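Local coordinates for protein HTP-2 (Caenorhabditis elegans, PDB 4TZM) that binds a closure motif of HTP-3 through its HORMA domain and probably helps to assemble the meiotic chromosome axis, at residues A[49-54]-A[77-82]; A[225-230]-A[245-250]. All blocks are in the same frame, centred on the assembly; numbering follows the deposited sequence.

Contact 1 of 2, residues A[49-54]-A[77-82]; sequences VFSAVL and MTLSFK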
ATOM      1  N   VAL A  49      -2.664   3.776   2.968  1.00 43.17           N
ATOM      2  CA  VAL A  49      -1.982   4.481   1.891  1.00 47.85           C
ATOM      3  C   VAL A  49      -2.878   4.630   0.664  1.00 46.07           C
ATOM      4  O   VAL A  49      -2.986   5.718   0.108  1.00 49.30           O
ATOM      5  CB  VAL A  49      -0.660   3.778   1.506  1.00 49.88           C
ATOM      6  CG1 VAL A  49       0.014   4.513   0.361  1.00 52.74           C
ATOM      7  CG2 VAL A  49       0.265   3.729   2.706  1.00 46.69           C
ATOM      8  N   PHE A  50      -3.546   3.555   0.258  1.00 46.84           N
ATOM      9  CA  PHE A  50      -4.414   3.635  -0.917  1.00 47.92           C
ATOM     10  C   PHE A  50      -5.658   4.477  -0.677  1.00 47.24           C
ATOM     11  O   PHE A  50      -6.205   5.052  -1.617  1.00 51.38           O
ATOM     12  CB  PHE A  50      -4.797   2.236  -1.400  1.00 46.75           C
ATOM     13  CG  PHE A  50      -3.723   1.588  -2.210  1.00 49.31           C
ATOM     14  CD1 PHE A  50      -3.337   2.141  -3.419  1.00 52.65           C
ATOM     15  CD2 PHE A  50      -3.077   0.455  -1.758  1.00 49.49           C
ATOM     16  CE1 PHE A  50      -2.334   1.564  -4.175  1.00 53.54           C
ATOM     17  CE2 PHE A  50      -2.073  -0.131  -2.511  1.00 51.61           C
ATOM     18  CZ  PHE A  50      -1.701   0.427  -3.720  1.00 52.27           C
ATOM     19  N   SER A  51      -6.095   4.568   0.575  1.00 45.17           N
ATOM     20  CA  SER A  51      -7.161   5.501   0.929  1.00 46.21           C
ATOM     21  C   SER A  51      -6.696   6.931   0.725  1.00 46.27           C
ATOM     22  O   SER A  51      -7.409   7.754   0.149  1.00 49.04           O
ATOM     23  CB  SER A  51      -7.609   5.309   2.376  1.00 48.68           C
ATOM     24  OG  SER A  51      -8.351   4.117   2.521  1.00 48.19           O
ATOM     25  N   ALA A  52      -5.493   7.219   1.214  1.00 47.44           N
ATOM     26  CA  ALA A  52      -4.890   8.533   1.060  1.00 44.46           C
ATOM     27  C   ALA A  52      -4.754   8.897  -0.415  1.00 46.08           C
ATOM     28  O   ALA A  52      -5.070  10.015  -0.809  1.00 52.65           O
ATOM     29  CB  ALA A  52      -3.533   8.579   1.751  1.00 41.65           C
ATOM     30  N   VAL A  53      -4.305   7.950  -1.232  1.00 44.37           N
ATOM     31  CA  VAL A  53      -4.136   8.212  -2.659  1.00 49.38           C
ATOM     32  C   VAL A  53      -5.471   8.515  -3.334  1.00 55.74           C
ATOM     33  O   VAL A  53      -5.587   9.495  -4.073  1.00 57.31           O
ATOM     34  CB  VAL A  53      -3.475   7.032  -3.387  1.00 50.86           C
ATOM     35  CG1 VAL A  53      -3.402   7.317  -4.881  1.00 52.74           C
ATOM     36  CG2 VAL A  53      -2.089   6.770  -2.825  1.00 49.60           C
ATOM     37  N   LEU A  54      -6.473   7.676  -3.076  1.00 56.48           N
ATOM     38  CA  LEU A  54      -7.804   7.877  -3.645  1.00 56.86           C
ATOM     39  C   LEU A  54      -8.372   9.250  -3.284  1.00 54.48           C
ATOM     40  O   LEU A  54      -8.919   9.944  -4.139  1.00 49.80           O
ATOM     41  CB  LEU A  54      -8.763   6.777  -3.179  1.00 58.00           C
ATOM     42  CG  LEU A  54      -8.596   5.373  -3.766  1.00 57.93           C
ATOM     43  CD1 LEU A  54      -9.514   4.392  -3.055  1.00 60.00           C
ATOM     44  CD2 LEU A  54      -8.870   5.367  -5.260  1.00 58.51           C
ATOM     45  N   MET A  77      -7.239  10.699   5.357  1.00 68.20           N
ATOM     46  CA  MET A  77      -8.604  10.263   5.087  1.00 67.17           C
ATOM     47  C   MET A  77      -8.636   8.777   4.729  1.00 61.11           C
ATOM     48  O   MET A  77      -8.076   8.364   3.715  1.00 56.41           O
ATOM     49  CB  MET A  77      -9.220  11.093   3.957  1.00 70.12           C
ATOM     50  CG  MET A  77      -9.243  12.596   4.218  1.00 72.90           C
ATOM     51  SD  MET A  77     -10.166  13.066   5.699  1.00 80.95           S
ATOM     52  CE  MET A  77     -11.853  12.781   5.172  1.00 57.97           C
ATOM     53  N   THR A  78      -9.287   7.978   5.571  1.00 61.64           N
ATOM     54  CA  THR A  78      -9.439   6.544   5.321  1.00 57.57           C
ATOM     55  C   THR A  78     -10.853   6.217   4.859  1.00 58.77           C
ATOM     56  O   THR A  78     -11.815   6.829   5.322  1.00 63.92           O
ATOM     57  CB  THR A  78      -9.126   5.706   6.575  1.00 54.60           C
ATOM     58  OG1 THR A  78     -10.033   6.059   7.628  1.00 56.34           O
ATOM     59  CG2 THR A  78      -7.688   5.934   7.029  1.00 46.01           C
ATOM     60  N   LEU A  79     -10.977   5.250   3.953  1.00 57.08           N
ATOM     61  CA  LEU A  79     -12.279   4.857   3.419  1.00 57.23           C
ATOM     62  C   LEU A  79     -13.249   4.487   4.542  1.00 60.38           C
ATOM     63  O   LEU A  79     -12.873   3.812   5.500  1.00 63.57           O
ATOM     64  CB  LEU A  79     -12.121   3.693   2.436  1.00 52.40           C
ATOM     65  CG  LEU A  79     -11.546   4.047   1.059  1.00 45.78           C
ATOM     66  CD1 LEU A  79     -11.030   2.804   0.351  1.00 43.78           C
ATOM     67  CD2 LEU A  79     -12.589   4.756   0.200  1.00 47.45           C
ATOM     68  N   SER A  80     -14.489   4.952   4.426  1.00 59.64           N
ATOM     69  CA  SER A  80     -15.489   4.749   5.470  1.00 66.71           C
ATOM     70  C   SER A  80     -16.278   3.463   5.245  1.00 70.13           C
ATOM     71  O   SER A  80     -16.720   3.184   4.130  1.00 69.91           O
ATOM     72  CB  SER A  80     -16.441   5.944   5.537  1.00 71.32           C
ATOM     73  OG  SER A  80     -17.386   5.782   6.580  1.00 74.60           O
ATOM     74  N   PHE A  81     -16.451   2.685   6.311  1.00 71.79           N
ATOM     75  CA  PHE A  81     -17.152   1.408   6.224  1.00 77.95           C
ATOM     76  C   PHE A  81     -18.668   1.579   6.289  1.00 81.26           C
ATOM     77  O   PHE A  81     -19.411   0.619   6.096  1.00 82.49           O
ATOM     78  CB  PHE A  81     -16.684   0.468   7.337  1.00 78.79           C
ATOM     79  CG  PHE A  81     -15.298  -0.074   7.129  1.00 77.81           C
ATOM     80  CD1 PHE A  81     -15.094  -1.215   6.370  1.00 77.78           C
ATOM     81  CD2 PHE A  81     -14.197   0.558   7.688  1.00 75.93           C
ATOM     82  CE1 PHE A  81     -13.818  -1.719   6.171  1.00 73.58           C
ATOM     83  CE2 PHE A  81     -12.923   0.060   7.494  1.00 71.40           C
ATOM     84  CZ  PHE A  81     -12.733  -1.080   6.734  1.00 70.48           C
ATOM     85  N   LYS A  82     -19.118   2.800   6.562  1.00 83.81           N
ATOM     86  CA  LYS A  82     -20.545   3.106   6.601  1.00 85.29           C
ATOM     87  C   LYS A  82     -21.083   3.379   5.197  1.00 82.78           C
ATOM     88  O   LYS A  82     -22.222   3.036   4.882  1.00 87.75           O
ATOM     89  CB  LYS A  82     -20.816   4.301   7.519  1.00 89.85           C
ATOM     90  CG  LYS A  82     -20.608   4.007   9.001  1.00 95.25           C
ATOM     91  CD  LYS A  82     -20.613   5.287   9.826  1.00104.47           C
ATOM     92  CE  LYS A  82     -20.191   5.024  11.266  1.00108.42           C
ATOM     93  NZ  LYS A  82     -19.880   6.283  12.003  1.00112.02           N
TER

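Contact 2 of 2, residues A[225-230]-A[245-250]; sequences DGIQSV and QCWSKS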
ATOM      1  N   ASP A 225       6.508   5.654 -22.603  1.00120.10           N
ATOM      2  CA  ASP A 225       7.963   5.556 -22.647  1.00122.62           C
ATOM      3  C   ASP A 225       8.647   6.739 -21.964  1.00121.03           C
ATOM      4  O   ASP A 225       9.791   6.633 -21.523  1.00121.31           O
ATOM      5  CB  ASP A 225       8.443   5.434 -24.094  1.00129.48           C
ATOM      6  CG  ASP A 225       8.037   4.117 -24.730  1.00133.12           C
ATOM      7  OD1 ASP A 225       8.655   3.081 -24.403  1.00133.14           O
ATOM      8  OD2 ASP A 225       7.102   4.118 -25.558  1.00135.59           O
ATOM      9  N   GLY A 226       7.940   7.859 -21.865  1.00120.12           N
ATOM     10  CA  GLY A 226       8.510   9.055 -21.273  1.00118.53           C
ATOM     11  C   GLY A 226       7.862   9.444 -19.959  1.00113.15           C
ATOM     12  O   GLY A 226       8.017  10.575 -19.496  1.00112.54           O
ATOM     13  N   ILE A 227       7.137   8.510 -19.352  1.00108.26           N
ATOM     14  CA  ILE A 227       6.434   8.799 -18.110  1.00102.08           C
ATOM     15  C   ILE A 227       7.420   8.892 -16.945  1.00 97.16           C
ATOM     16  O   ILE A 227       8.398   8.146 -16.881  1.00 96.36           O
ATOM     17  CB  ILE A 227       5.333   7.738 -17.824  1.00 88.75           C
ATOM     18  CG1 ILE A 227       4.412   8.208 -16.694  1.00 86.25           C
ATOM     19  CG2 ILE A 227       5.940   6.369 -17.531  1.00 86.25           C
ATOM     20  CD1 ILE A 227       3.108   7.447 -16.614  1.00 85.31           C
ATOM     21  N   GLN A 228       7.173   9.838 -16.044  1.00 95.49           N
ATOM     22  CA  GLN A 228       8.069  10.080 -14.919  1.00 94.56           C
ATOM     23  C   GLN A 228       7.794   9.136 -13.754  1.00 90.65           C
ATOM     24  O   GLN A 228       6.680   8.640 -13.594  1.00 90.14           O
ATOM     25  CB  GLN A 228       7.962  11.536 -14.456  1.00 97.60           C
ATOM     26  CG  GLN A 228       8.643  12.534 -15.384  1.00103.21           C
ATOM     27  CD  GLN A 228      10.145  12.317 -15.478  1.00104.70           C
ATOM     28  OE1 GLN A 228      10.764  11.763 -14.568  1.00103.57           O
ATOM     29  NE2 GLN A 228      10.737  12.750 -16.585  1.00107.95           N
ATOM     30  N   SER A 229       8.821   8.903 -12.941  1.00 87.93           N
ATOM     31  CA  SER A 229       8.749   7.938 -11.847  1.00 83.09           C
ATOM     32  C   SER A 229       9.325   8.498 -10.550  1.00 78.98           C
ATOM     33  O   SER A 229      10.487   8.901 -10.504  1.00 84.19           O
ATOM     34  CB  SER A 229       9.490   6.654 -12.230  1.00 83.67           C
ATOM     35  OG  SER A 229       9.691   5.818 -11.103  1.00 80.98           O
ATOM     36  N   VAL A 230       8.517   8.509  -9.494  1.00 70.29           N
ATOM     37  CA  VAL A 230       8.969   9.011  -8.201  1.00 64.56           C
ATOM     38  C   VAL A 230       8.694   7.997  -7.081  1.00 60.75           C
ATOM     39  O   VAL A 230       7.681   7.304  -7.083  1.00 61.96           O
ATOM     40  CB  VAL A 230       8.306  10.380  -7.869  1.00 80.70           C
ATOM     41  CG1 VAL A 230       6.811  10.228  -7.629  1.00 81.68           C
ATOM     42  CG2 VAL A 230       8.986  11.041  -6.674  1.00 80.29           C
ATOM     43  N   GLN A 245       5.602   3.327  -5.176  1.00 52.62           N
ATOM     44  CA  GLN A 245       6.087   4.091  -6.319  1.00 57.48           C
ATOM     45  C   GLN A 245       4.938   4.784  -7.036  1.00 60.12           C
ATOM     46  O   GLN A 245       3.789   4.360  -6.935  1.00 58.48           O
ATOM     47  CB  GLN A 245       6.831   3.177  -7.295  1.00 63.46           C
ATOM     48  CG  GLN A 245       8.327   3.408  -7.366  1.00 72.58           C
ATOM     49  CD  GLN A 245       9.059   2.289  -8.089  1.00 79.92           C
ATOM     50  OE1 GLN A 245       8.495   1.223  -8.335  1.00 79.83           O
ATOM     51  NE2 GLN A 245      10.322   2.528  -8.427  1.00 84.98           N
ATOM     52  N   CYS A 246       5.248   5.855  -7.758  1.00 64.50           N
ATOM     53  CA  CYS A 246       4.239   6.550  -8.544  1.00 66.25           C
ATOM     54  C   CYS A 246       4.768   6.884  -9.929  1.00 69.26           C
ATOM     55  O   CYS A 246       5.775   7.576 -10.069  1.00 69.60           O
ATOM     56  CB  CYS A 246       3.775   7.828  -7.839  1.00 66.20           C
ATOM     57  SG  CYS A 246       2.587   8.830  -8.779  1.00 68.00           S
ATOM     58  N   TRP A 247       4.096   6.356 -10.945  1.00 71.29           N
ATOM     59  CA  TRP A 247       4.292   6.793 -12.319  1.00 76.20           C
ATOM     60  C   TRP A 247       3.124   7.701 -12.671  1.00 76.76           C
ATOM     61  O   TRP A 247       1.990   7.425 -12.279  1.00 75.70           O
ATOM     62  CB  TRP A 247       4.360   5.606 -13.281  1.00 79.90           C
ATOM     63  CG  TRP A 247       5.628   4.814 -13.198  1.00 81.45           C
ATOM     64  CD1 TRP A 247       6.822   5.119 -13.783  1.00 84.43           C
ATOM     65  CD2 TRP A 247       5.824   3.574 -12.509  1.00 80.37           C
ATOM     66  NE1 TRP A 247       7.752   4.151 -13.493  1.00 83.76           N
ATOM     67  CE2 TRP A 247       7.164   3.191 -12.712  1.00 81.85           C
ATOM     68  CE3 TRP A 247       4.997   2.752 -11.736  1.00 78.77           C
ATOM     69  CZ2 TRP A 247       7.697   2.021 -12.169  1.00 80.13           C
ATOM     70  CZ3 TRP A 247       5.527   1.590 -11.199  1.00 75.99           C
ATOM     71  CH2 TRP A 247       6.864   1.237 -11.418  1.00 77.37           C
ATOM     72  N   SER A 248       3.381   8.785 -13.393  1.00 77.79           N
ATOM     73  CA  SER A 248       2.302   9.721 -13.684  1.00 81.61           C
ATOM     74  C   SER A 248       2.548  10.597 -14.909  1.00 83.94           C
ATOM     75  O   SER A 248       3.659  11.071 -15.142  1.00 83.85           O
ATOM     76  CB  SER A 248       2.044  10.611 -12.463  1.00 82.28           C
ATOM     77  OG  SER A 248       0.842  11.345 -12.619  1.00 86.20           O
ATOM     78  N   LYS A 249       1.491  10.800 -15.686  1.00 86.57           N
ATOM     79  CA  LYS A 249       1.501  11.768 -16.772  1.00 87.57           C
ATOM     80  C   LYS A 249       1.430  13.175 -16.196  1.00 86.77           C
ATOM     81  O   LYS A 249       1.853  14.144 -16.827  1.00 90.65           O
ATOM     82  CB  LYS A 249       0.326  11.535 -17.724  1.00 88.84           C
ATOM     83  CG  LYS A 249       0.501  10.383 -18.699  1.00 89.18           C
ATOM     84  CD  LYS A 249       1.642  10.650 -19.666  1.00 93.67           C
ATOM     85  CE  LYS A 249       1.441   9.897 -20.973  1.00 99.08           C
ATOM     86  NZ  LYS A 249       2.599  10.049 -21.898  1.00102.73           N
ATOM     87  N   SER A 250       0.896  13.273 -14.982  1.00 83.30           N
ATOM     88  CA  SER A 250       0.619  14.560 -14.350  1.00 85.58           C
ATOM     89  C   SER A 250       1.835  15.144 -13.627  1.00 85.03           C
ATOM     90  O   SER A 250       1.707  16.099 -12.858  1.00 81.40           O
ATOM     91  CB  SER A 250      -0.546  14.416 -13.367  1.00 83.28           C
ATOM     92  OG  SER A 250      -1.665  13.802 -13.983  1.00 85.19           O
TER

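Contact 1 of 2, residues A[49-54]-A[77-82]
In the HORMA domain of this protein, helix 35-56 crosses the edge of the small two-stranded sheet 65-69/75-79, with S51 of the helix set against T78 and L79 of the strand. The axes of helix 49-54 and strand 77-79 run at 107° to each other and approach to 6.8 Å. The CB of S51 is directed toward the strand. It lies 3.4 Å from the carbonyl O of M77 and 3.7 Å from T78 CA. The OG is anti to the carbonyl carbon, chi1 -73°. This turns it back along the helix, where it also accepts the backbone N-H of L79. That bond is 3.2 Å from L79 N to S51 OG and nearly straight, at 166°. Y47 serves twice: its carbonyl takes the S51 hydroxyl, and its own hydroxyl is hydrogen-bonded to L79 O. One buried serine hydroxyl is thus held by two bonds. The helix lies between two sheets here: its other side, with V49, F50 and V53, packs on strands 105-113 and 123-133 of the large sheet. L79 continues the contact, with CG 3.5 Å from S51 OG. Its CD1 then meets L54 CD1 at 4.1 Å, and the two leucine side chains cross at about a right angle. F65 of the partner strand touches both of them, while A86 and I89 of helix 84-102 pack on L79.

Contact 2 of 2, residues A[225-230]-A[245-250]
V230 and C246 pair across two antiparallel strands. The pair is hydrogen-bonded: V230 N to C246 O is 3.0 Å and C246 N to V230 O is 2.9 Å. On that face V230 CG1 also touches C246 CB, and L181 of helix 164-185 covers both side chains. Further along, S248 N makes a weak bond to Q228 O. S229 and W247 form the non-hydrogen-bonded pair between, with side chains on the other face.

The W247 side chain can be followed outward. CB lies 4.0 Å from I227 CD1 and 3.8 Å from Q228 O. With CG anti to the carbonyl carbon (chi1 -73°), the indole reaches over to the neighbouring strand. CG is nearest Q228 O. CD1 comes within 3.4 Å of S229 CB and also meets Q228 O and I227 CG2. NE1 is 3.3 Å from S229 CB; the S229 hydroxyl is close to it, but the angle is too poor for a hydrogen bond. CE2 meets S229 OG and CB. S126 and L223 also touch the indole. With an alanine here, S229 CB and I227 CG2 would probably lose the ring that packs against them.

I227 sits just before the strand. Its CG1 is 3.3 Å from S248 O, and its CD1 lies over the S248 backbone. S248 OG accepts from S250 N in an ST turn and is hydrogen-bonded to the carboxylate of E123. The pairing is that of a beta hairpin, 228-235 with 240-248, and it probably matches the C-terminal hairpin of Mad2-like HORMA domains, part of the safety belt around a bound peptide.

From the N terminus, the chain first runs through helix 35-56. It then makes the hairpin 65-69/75-79, whose second strand returns to the helix, and contact 1 closes this loop of 22 residues. Helices 84-102 and 164-185 and most of the large sheet follow. Contact 2 closes a shorter loop of 14 residues near the C terminus. The two loops are in series and neither nest nor cross. Contact 1 ties the small sheet to the helix; contact 2 joins the final hairpin. Their centres are about 23 Å apart and they do not touch. Strand 123-133 links them, packing on helix 35-56 and pairing with strand 240-248.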